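PDB 2PIM: phenylacetic acid degradation-related protein, which probably hydrolyses fatty acyl-CoA thioesters as a hotdog-fold thioesterase. Local coordinates for residues 106-111 and 116-121; 64-69 and 83-88; 27-32 and 37-42. All coordinates share one frame; numbering follows the deposited sequence.

All three contacts belong to one hotdog fold, a curved antiparallel sheet wrapping helix 58-75. Contact 3 is the hairpin at one edge; its centre is about 13 Å from that of contact 1, and Leu-107 N lies 2.9 Å from Gly-37 O, a probable hydrogen bond between strands 99-107 and 38-45. Contact 2, centred about 10 Å from contact 1, sets the helix against strand 84-92. The same helix meets contact 1, where Val-117 CG1 packs 3.7 Å from Thr-69 CB, and contact 3, where Val-68 CG2 meets Leu-39 CD2 at 3.7 Å. Contact 2 reaches the second subunit through Asp-66 and Asn-87; hotdog thioesterases generally form active sites at the dimer interface, probably nearest contact 2.

Contact 1 (106-111 and 116-121); sequences RLERRG and NVVGEL
Glu-108 N and Arg-109 N both donate to Asn-116 O, the mark of a classic beta bulge in the antiparallel pairing of 106-111 with 116-121, part of the hotdog sheet. The Glu-108 bond is the shorter, 2.8 Å from N to Asn-116 O, but more bent (139° at hydrogen); Arg-109 N lies in the carbonyl plane, on a lone pair of that oxygen. Asn-116 N returns a bond to Arg-109 O. Before the bulge, Arg-106 and Val-118 form a hydrogen-bonded pair, with Val-118 N 2.8 Å from Arg-106 O in a nearly straight bond.

Arg-106 is modelled in two conformations; in the one described here, which need not persist, its side chain runs alongside Val-118. Bent at CG-CD (chi3 86°), it brings one guanidinium face over the methyl Val-118 CG2, 3.4 Å from NH1, and Arg-106 NH2 reaches Glu-108 OE1, at the guanidinium edge and in its plane, at 3.1 Å. The other methyl, Val-118 CG1, touches Glu-108 CG at 3.5 Å; the two methyls thus touch both residues of this salt bridge. Beyond the bulge, the Arg-109 and Asn-116 side chains run side by side, Arg-109 CB 3.6 Å from Asn-116 ND2.

On the face opposite Arg-106 and Val-118, Leu-107 and Val-117 are directed toward helix 58-75, where Leu-107 rests on Leu-72 and Val-117 on Thr-69 and Val-73. Strand 126-136 flanks 116-121, with Val-117 backbone hydrogen-bonded to Ala-133. Between the two strands of the contact, Leu-107 CD2 meets Val-117 CG2 at 4.0 Å.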
loop_
_atom_site.group_PDB
_atom_site.type_symbol
_atom_site.label_atom_id
_atom_site.label_comp_id
_atom_site.label_asym_id
_atom_site.label_seq_id
_atom_site.Cartn_x
_atom_site.Cartn_y
_atom_site.Cartn_z
ATOM N N ARG A 106 14.929 2.821 -8.533
ATOM C CA ARG A 106 15.744 2.720 -9.751
ATOM C C ARG A 106 14.852 2.302 -10.923
ATOM O O ARG A 106 14.060 1.359 -10.798
ATOM C CB ARG A 106 16.867 1.663 -9.613
ATOM C CG ARG A 106 17.705 1.480 -10.900
ATOM C CD ARG A 106 18.753 0.344 -10.885
ATOM N NE ARG A 106 18.237 -0.983 -11.267
ATOM C CZ ARG A 106 17.886 -1.935 -10.403
ATOM N NH1 ARG A 106 17.974 -1.750 -9.095
ATOM N NH2 ARG A 106 17.442 -3.084 -10.842
ATOM N N LEU A 107 15.024 2.970 -12.061
ATOM C CA LEU A 107 14.424 2.540 -13.335
ATOM C C LEU A 107 15.147 1.340 -13.950
ATOM O O LEU A 107 16.306 1.440 -14.287
ATOM C CB LEU A 107 14.454 3.693 -14.369
ATOM C CG LEU A 107 13.373 4.733 -14.119
ATOM C CD1 LEU A 107 13.698 6.059 -14.774
ATOM C CD2 LEU A 107 12.023 4.206 -14.565
ATOM N N GLU A 108 14.458 0.212 -14.108
ATOM C CA GLU A 108 15.004 -0.923 -14.843
ATOM C C GLU A 108 14.824 -0.745 -16.323
ATOM O O GLU A 108 15.588 -1.301 -17.076
ATOM C CB GLU A 108 14.320 -2.238 -14.483
ATOM C CG GLU A 108 14.626 -2.725 -13.116
ATOM C CD GLU A 108 15.555 -3.907 -13.091
ATOM O OE1 GLU A 108 16.648 -3.808 -13.699
ATOM O OE2 GLU A 108 15.193 -4.909 -12.423
ATOM N N ARG A 109 13.762 -0.062 -16.721
ATOM C CA ARG A 109 13.545 0.286 -18.113
ATOM C C ARG A 109 12.637 1.486 -18.221
ATOM O O ARG A 109 11.644 1.556 -17.523
ATOM C CB ARG A 109 12.895 -0.877 -18.859
ATOM C CG ARG A 109 12.537 -0.498 -20.307
ATOM C CD ARG A 109 12.681 -1.638 -21.282
ATOM N NE ARG A 109 12.640 -1.116 -22.651
ATOM C CZ ARG A 109 11.530 -0.755 -23.299
ATOM N NH1 ARG A 109 10.330 -0.865 -22.726
ATOM N NH2 ARG A 109 11.626 -0.263 -24.520
ATOM N N ARG A 110 13.015 2.418 -19.077
ATOM C CA ARG A 110 12.217 3.579 -19.455
ATOM C C ARG A 110 11.741 3.398 -20.875
ATOM O O ARG A 110 12.490 3.677 -21.770
ATOM C CB ARG A 110 13.094 4.818 -19.539
ATOM C CG ARG A 110 13.670 5.245 -18.269
ATOM C CD ARG A 110 14.338 6.635 -18.440
ATOM N NE ARG A 110 15.593 6.620 -17.697
ATOM C CZ ARG A 110 16.241 7.680 -17.251
ATOM N NH1 ARG A 110 15.792 8.921 -17.475
ATOM N NH2 ARG A 110 17.355 7.470 -16.572
ATOM N N GLY A 111 10.514 2.959 -21.088
ATOM C CA GLY A 111 10.043 2.701 -22.431
ATOM C C GLY A 111 9.392 3.932 -23.003
ATOM O O GLY A 111 9.319 4.950 -22.342
ATOM N N ASN A 116 9.485 0.363 -16.030
ATOM C CA ASN A 116 9.613 -0.656 -15.018
ATOM C C ASN A 116 10.556 -0.105 -13.974
ATOM O O ASN A 116 11.684 0.271 -14.278
ATOM C CB ASN A 116 10.139 -1.928 -15.654
ATOM C CG ASN A 116 9.252 -2.417 -16.799
ATOM O OD1 ASN A 116 8.229 -3.083 -16.573
ATOM N ND2 ASN A 116 9.633 -2.088 -18.026
ATOM N N VAL A 117 10.062 0.000 -12.746
ATOM C CA VAL A 117 10.778 0.656 -11.657
ATOM C C VAL A 117 10.935 -0.352 -10.546
ATOM O O VAL A 117 10.047 -1.151 -10.348
ATOM C CB VAL A 117 9.972 1.841 -11.088
ATOM C CG1 VAL A 117 10.922 2.816 -10.350
ATOM C CG2 VAL A 117 9.209 2.573 -12.168
ATOM N N VAL A 118 12.058 -0.340 -9.836
ATOM C CA VAL A 118 12.180 -1.123 -8.614
ATOM C C VAL A 118 12.365 -0.140 -7.450
ATOM O O VAL A 118 12.974 0.915 -7.606
ATOM C CB VAL A 118 13.339 -2.151 -8.637
ATOM C CG1 VAL A 118 13.259 -3.027 -9.905
ATOM C CG2 VAL A 118 14.639 -1.469 -8.609
ATOM N N GLY A 119 11.784 -0.489 -6.316
ATOM C CA GLY A 119 11.876 0.290 -5.116
ATOM C C GLY A 119 12.345 -0.608 -3.982
ATOM O O GLY A 119 12.055 -1.787 -3.993
ATOM N N GLU A 120 13.111 -0.036 -3.045
ATOM C CA GLU A 120 13.558 -0.716 -1.823
ATOM C C GLU A 120 13.296 0.230 -0.663
ATOM O O GLU A 120 13.409 1.439 -0.805
ATOM C CB GLU A 120 15.026 -1.039 -1.932
ATOM C CG GLU A 120 15.293 -2.006 -3.090
ATOM C CD GLU A 120 16.773 -2.224 -3.426
ATOM O OE1 GLU A 120 17.629 -1.480 -2.860
ATOM O OE2 GLU A 120 17.051 -3.154 -4.254
ATOM N N LEU A 121 12.871 -0.319 0.461
ATOM C CA LEU A 121 12.598 0.474 1.643
ATOM C C LEU A 121 13.449 -0.113 2.762
ATOM O O LEU A 121 13.383 -1.333 3.037
ATOM C CB LEU A 121 11.110 0.393 1.974
ATOM C CG LEU A 121 10.386 1.479 2.720
ATOM C CD1 LEU A 121 10.466 2.883 2.071
ATOM C CD2 LEU A 121 8.940 1.025 2.844
#

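Contact 2 (64-69 and 83-88); sequences MLDDVT and CSTLNL
Asp-66 turns CG away from its backbone N (chi1 -173°), which carries the carboxylate from the helix toward strand 84-88, while Leu-88, with CG likewise anti (chi1 -179°), extends its CD2 branch to meet it. Leu-88 CD2 lies 3.7 Å from Asp-66 CB and 3.9 Å from Asp-66 OD1, the two side chains crossing at a slant. Asp-66 OD1 and Thr-85 OG1 stand 3.8 Å apart and are joined by a water. That water donates to Asp-66 OD1 at 2.7 Å and to Thr-69 OG1 at 2.8 Å, and also hydrogen-bonds Thr-85 OG1 at 2.7 Å. Helix and strand are thus bridged by solvent at the place where the central helix of the hotdog fold lies against its sheet. Thr-69 OG1 in turn donates to Leu-65 O at 2.8 Å, tilted 20° from the carbonyl plane; its own proton is spent within the helix, which leaves the oxygen to accept from the water. The other carboxylate oxygen, Asp-66 OD2, accepts a hydrogen bond from Gly-59 N of the second subunit. Nearby, Asn-87 and Leu-88 pair with an antiparallel strand of that subunit, carrying the sheet across the dimer interface.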
loop_
_atom_site.group_PDB
_atom_site.type_symbol
_atom_site.label_atom_id
_atom_site.label_comp_id
_atom_site.label_asym_id
_atom_site.label_seq_id
_atom_site.Cartn_x
_atom_site.Cartn_y
_atom_site.Cartn_z
HETATM N N MSE A 64 4.508 3.860 0.621
HETATM C CA MSE A 64 5.821 4.532 0.494
HETATM C C MSE A 64 6.601 4.083 -0.767
HETATM O O MSE A 64 7.197 4.906 -1.479
HETATM C CB MSE A 64 6.633 4.217 1.730
HETATM C CG MSE A 64 6.058 4.833 2.954
HETATM SE SE MSE A 64 6.876 4.098 4.609
HETATM C CE MSE A 64 5.675 4.879 5.943
ATOM N N LEU A 65 6.558 2.776 -1.040
ATOM C CA LEU A 65 7.140 2.203 -2.253
ATOM C C LEU A 65 6.454 2.726 -3.505
ATOM O O LEU A 65 7.103 3.017 -4.523
ATOM C CB LEU A 65 7.130 0.663 -2.174
ATOM C CG LEU A 65 8.164 0.059 -1.171
ATOM C CD1 LEU A 65 7.839 -1.350 -0.741
ATOM C CD2 LEU A 65 9.598 0.136 -1.688
ATOM N N ASP A 66 5.142 2.882 -3.425
ATOM C CA ASP A 66 4.387 3.474 -4.504
ATOM C C ASP A 66 4.860 4.894 -4.747
ATOM O O ASP A 66 5.035 5.312 -5.909
ATOM C CB ASP A 66 2.876 3.388 -4.196
ATOM C CG ASP A 66 1.992 3.852 -5.378
ATOM O OD1 ASP A 66 2.264 3.518 -6.532
ATOM O OD2 ASP A 66 0.992 4.535 -5.145
ATOM N N ASP A 67 5.056 5.661 -3.667
ATOM C CA ASP A 67 5.451 7.058 -3.805
ATOM C C ASP A 67 6.845 7.189 -4.453
ATOM O O ASP A 67 7.050 7.957 -5.391
ATOM C CB ASP A 67 5.459 7.773 -2.451
ATOM C CG ASP A 67 5.842 9.246 -2.590
ATOM O OD1 ASP A 67 4.981 10.007 -3.049
ATOM O OD2 ASP A 67 7.004 9.641 -2.267
ATOM N N VAL A 68 7.807 6.426 -3.960
ATOM C CA VAL A 68 9.188 6.587 -4.425
ATOM C C VAL A 68 9.345 6.213 -5.907
ATOM O O VAL A 68 10.029 6.960 -6.701
ATOM C CB VAL A 68 10.213 5.889 -3.467
ATOM C CG1 VAL A 68 10.138 4.366 -3.566
ATOM C CG2 VAL A 68 11.582 6.404 -3.710
ATOM N N THR A 69 8.639 5.152 -6.308
ATOM C CA THR A 69 8.711 4.637 -7.668
ATOM C C THR A 69 7.993 5.566 -8.666
ATOM O O THR A 69 8.555 5.962 -9.673
ATOM C CB THR A 69 8.231 3.167 -7.776
ATOM O OG1 THR A 69 6.854 3.023 -7.360
ATOM C CG2 THR A 69 9.128 2.258 -6.949
ATOM N N CYS A 83 2.402 10.031 -14.996
ATOM C CA CYS A 83 2.704 8.669 -14.572
ATOM C C CYS A 83 1.478 7.985 -13.940
ATOM O O CYS A 83 0.914 8.453 -12.941
ATOM C CB CYS A 83 3.855 8.648 -13.592
ATOM S SG CYS A 83 4.030 6.972 -12.752
ATOM N N SER A 84 1.139 6.828 -14.491
ATOM C CA SER A 84 0.055 6.027 -14.017
ATOM C C SER A 84 0.494 4.602 -13.688
ATOM O O SER A 84 0.793 3.846 -14.575
ATOM C CB SER A 84 -0.963 6.019 -15.141
ATOM O OG SER A 84 -2.115 5.349 -14.770
ATOM N N THR A 85 0.509 4.212 -12.422
ATOM C CA THR A 85 0.941 2.865 -12.041
ATOM C C THR A 85 -0.138 1.792 -12.270
ATOM O O THR A 85 -1.245 1.909 -11.773
ATOM C CB THR A 85 1.374 2.839 -10.569
ATOM O OG1 THR A 85 2.443 3.782 -10.365
ATOM C CG2 THR A 85 1.872 1.485 -10.169
ATOM N N LEU A 86 0.210 0.726 -12.990
ATOM C CA LEU A 86 -0.734 -0.290 -13.420
ATOM C C LEU A 86 -0.704 -1.464 -12.478
ATOM O O LEU A 86 -1.742 -2.032 -12.156
ATOM C CB LEU A 86 -0.386 -0.783 -14.814
ATOM C CG LEU A 86 -0.360 0.270 -15.904
ATOM C CD1 LEU A 86 -0.047 -0.386 -17.244
ATOM C CD2 LEU A 86 -1.678 1.046 -16.022
ATOM N N ASN A 87 0.492 -1.839 -12.054
ATOM C CA ASN A 87 0.698 -2.952 -11.148
ATOM C C ASN A 87 1.822 -2.549 -10.225
ATOM O O ASN A 87 2.737 -1.810 -10.658
ATOM C CB ASN A 87 1.107 -4.235 -11.934
ATOM C CG ASN A 87 1.144 -5.508 -11.047
ATOM O OD1 ASN A 87 2.212 -5.907 -10.561
ATOM N ND2 ASN A 87 -0.037 -6.192 -10.908
ATOM N N LEU A 88 1.733 -3.008 -8.966
ATOM C CA LEU A 88 2.784 -2.838 -7.973
ATOM C C LEU A 88 2.887 -4.155 -7.171
ATOM O O LEU A 88 1.924 -4.588 -6.603
ATOM C CB LEU A 88 2.413 -1.696 -7.033
ATOM C CG LEU A 88 3.342 -1.264 -5.891
ATOM C CD1 LEU A 88 4.706 -0.840 -6.377
ATOM C CD2 LEU A 88 2.694 -0.134 -5.141
HETATM O O HOH W 1 4.239 3.217 -8.388
#

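Contact 3 (27-32 and 37-42); sequences GVIRAV and GSLESD
Strands 28-32 and 38-42 run antiparallel, their axes 147° apart in direction, with Arg-30 N and the next residue, Ala-31 N, both turned to Glu-40 O (the second bond weak) in a classic beta bulge. At the bulge, Arg-30 points toward strand 38-42 and reaches Asp-42. Bends at chi2 and chi3 fold its chain back until CG and CD each lie 3.2 Å from Asp-42 OD2, and NH1 closes a salt bridge to that oxygen at 2.7 Å. OD2 uses its syn lone pair and sits within 2° of the guanidinium plane, yet the carboxylate plane is turned 71° from it; OD1 goes to Arg-102, which together with Arg-104 also binds the Glu-40 carboxylate. Beside Glu-40, Ala-31 CB touches Glu-40 CB at 3.8 Å. On the face of Ile-29, Val-32, Leu-39 and Ser-41 the contacts are mostly apolar: Leu-39 CD2 meets Ile-29 CD1 at 4.0 Å, the side chains about perpendicular, while Leu-39 lies alongside Val-32, CD1 to CG1 4.0 Å. Phe-8 from helix 7-12 packs on Leu-39 and Val-32, and Val-68 and Leu-72 of helix 58-75 on Leu-39. This is a bulged beta hairpin at the edge of a hotdog sheet.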
loop_
_atom_site.group_PDB
_atom_site.type_symbol
_atom_site.label_atom_id
_atom_site.label_comp_id
_atom_site.label_asym_id
_atom_site.label_seq_id
_atom_site.Cartn_x
_atom_site.Cartn_y
_atom_site.Cartn_z
ATOM N N GLY A 27 6.929 12.084 3.434
ATOM C CA GLY A 27 7.815 11.912 2.307
ATOM C C GLY A 27 8.658 13.144 2.043
ATOM O O GLY A 27 8.127 14.250 1.945
ATOM N N VAL A 28 9.971 12.958 1.944
ATOM C CA VAL A 28 10.906 14.068 1.656
ATOM C C VAL A 28 11.979 13.536 0.752
ATOM O O VAL A 28 12.787 12.673 1.158
ATOM C CB VAL A 28 11.602 14.643 2.925
ATOM C CG1 VAL A 28 12.460 15.815 2.569
ATOM C CG2 VAL A 28 10.591 15.054 3.973
ATOM N N ILE A 29 12.006 14.087 -0.459
ATOM C CA ILE A 29 12.943 13.672 -1.490
ATOM C C ILE A 29 14.334 14.089 -1.064
ATOM O O ILE A 29 14.581 15.253 -0.783
ATOM C CB ILE A 29 12.648 14.366 -2.829
ATOM C CG1 ILE A 29 11.226 14.073 -3.325
ATOM C CG2 ILE A 29 13.695 13.991 -3.863
ATOM C CD1 ILE A 29 11.012 12.735 -3.747
ATOM N N ARG A 30 15.261 13.143 -1.032
ATOM C CA ARG A 30 16.614 13.450 -0.618
ATOM C C ARG A 30 17.616 13.449 -1.784
ATOM O O ARG A 30 18.635 14.055 -1.660
ATOM C CB ARG A 30 17.059 12.465 0.474
ATOM C CG ARG A 30 16.178 12.455 1.700
ATOM C CD ARG A 30 16.063 13.849 2.336
ATOM N NE ARG A 30 17.357 14.375 2.766
ATOM C CZ ARG A 30 17.947 14.078 3.923
ATOM N NH1 ARG A 30 17.358 13.256 4.774
ATOM N NH2 ARG A 30 19.105 14.646 4.254
ATOM N N ALA A 31 17.330 12.784 -2.901
ATOM C CA ALA A 31 18.297 12.645 -3.986
ATOM C C ALA A 31 17.613 12.268 -5.269
ATOM O O ALA A 31 16.627 11.525 -5.258
ATOM C CB ALA A 31 19.346 11.594 -3.638
ATOM N N VAL A 32 18.105 12.816 -6.373
ATOM C CA VAL A 32 17.631 12.428 -7.700
ATOM C C VAL A 32 18.815 12.359 -8.637
ATOM O O VAL A 32 19.746 13.151 -8.540
ATOM C CB VAL A 32 16.625 13.426 -8.321
ATOM C CG1 VAL A 32 15.736 12.704 -9.332
ATOM C CG2 VAL A 32 15.772 14.078 -7.273
ATOM N N GLY A 37 19.009 7.291 -13.304
ATOM C CA GLY A 37 17.639 6.817 -13.246
ATOM C C GLY A 37 17.326 6.349 -11.855
ATOM O O GLY A 37 16.829 5.262 -11.679
ATOM N N SER A 38 17.617 7.185 -10.861
ATOM C CA SER A 38 17.452 6.804 -9.464
ATOM C C SER A 38 16.900 7.983 -8.679
ATOM O O SER A 38 16.953 9.125 -9.124
ATOM C CB SER A 38 18.784 6.351 -8.874
ATOM O OG SER A 38 19.717 7.430 -8.737
ATOM N N LEU A 39 16.338 7.682 -7.521
ATOM C CA LEU A 39 15.734 8.678 -6.679
ATOM C C LEU A 39 15.694 8.107 -5.265
ATOM O O LEU A 39 15.591 6.922 -5.083
ATOM C CB LEU A 39 14.324 9.030 -7.170
ATOM C CG LEU A 39 13.548 10.109 -6.390
ATOM C CD1 LEU A 39 12.776 11.048 -7.302
ATOM C CD2 LEU A 39 12.613 9.469 -5.413
ATOM N N GLU A 40 15.778 8.985 -4.276
ATOM C CA GLU A 40 15.790 8.590 -2.885
ATOM C C GLU A 40 14.825 9.516 -2.133
ATOM O O GLU A 40 14.774 10.709 -2.419
ATOM C CB GLU A 40 17.211 8.743 -2.386
ATOM C CG GLU A 40 17.590 7.951 -1.165
ATOM C CD GLU A 40 19.111 7.609 -1.126
ATOM O OE1 GLU A 40 19.588 6.672 -1.805
ATOM O OE2 GLU A 40 19.832 8.299 -0.406
ATOM N N SER A 41 14.009 8.948 -1.251
ATOM C CA SER A 41 13.107 9.719 -0.420
ATOM C C SER A 41 13.062 9.149 1.009
ATOM O O SER A 41 13.141 7.934 1.225
ATOM C CB SER A 41 11.701 9.737 -1.045
ATOM O OG SER A 41 10.775 10.517 -0.287
ATOM N N ASP A 42 12.934 10.040 1.978
ATOM C CA ASP A 42 12.611 9.646 3.336
ATOM C C ASP A 42 11.104 9.459 3.487
ATOM O O ASP A 42 10.347 10.079 2.760
ATOM C CB ASP A 42 13.038 10.733 4.311
ATOM C CG ASP A 42 14.526 10.847 4.433
ATOM O OD1 ASP A 42 15.199 9.810 4.309
ATOM O OD2 ASP A 42 15.009 11.972 4.670
#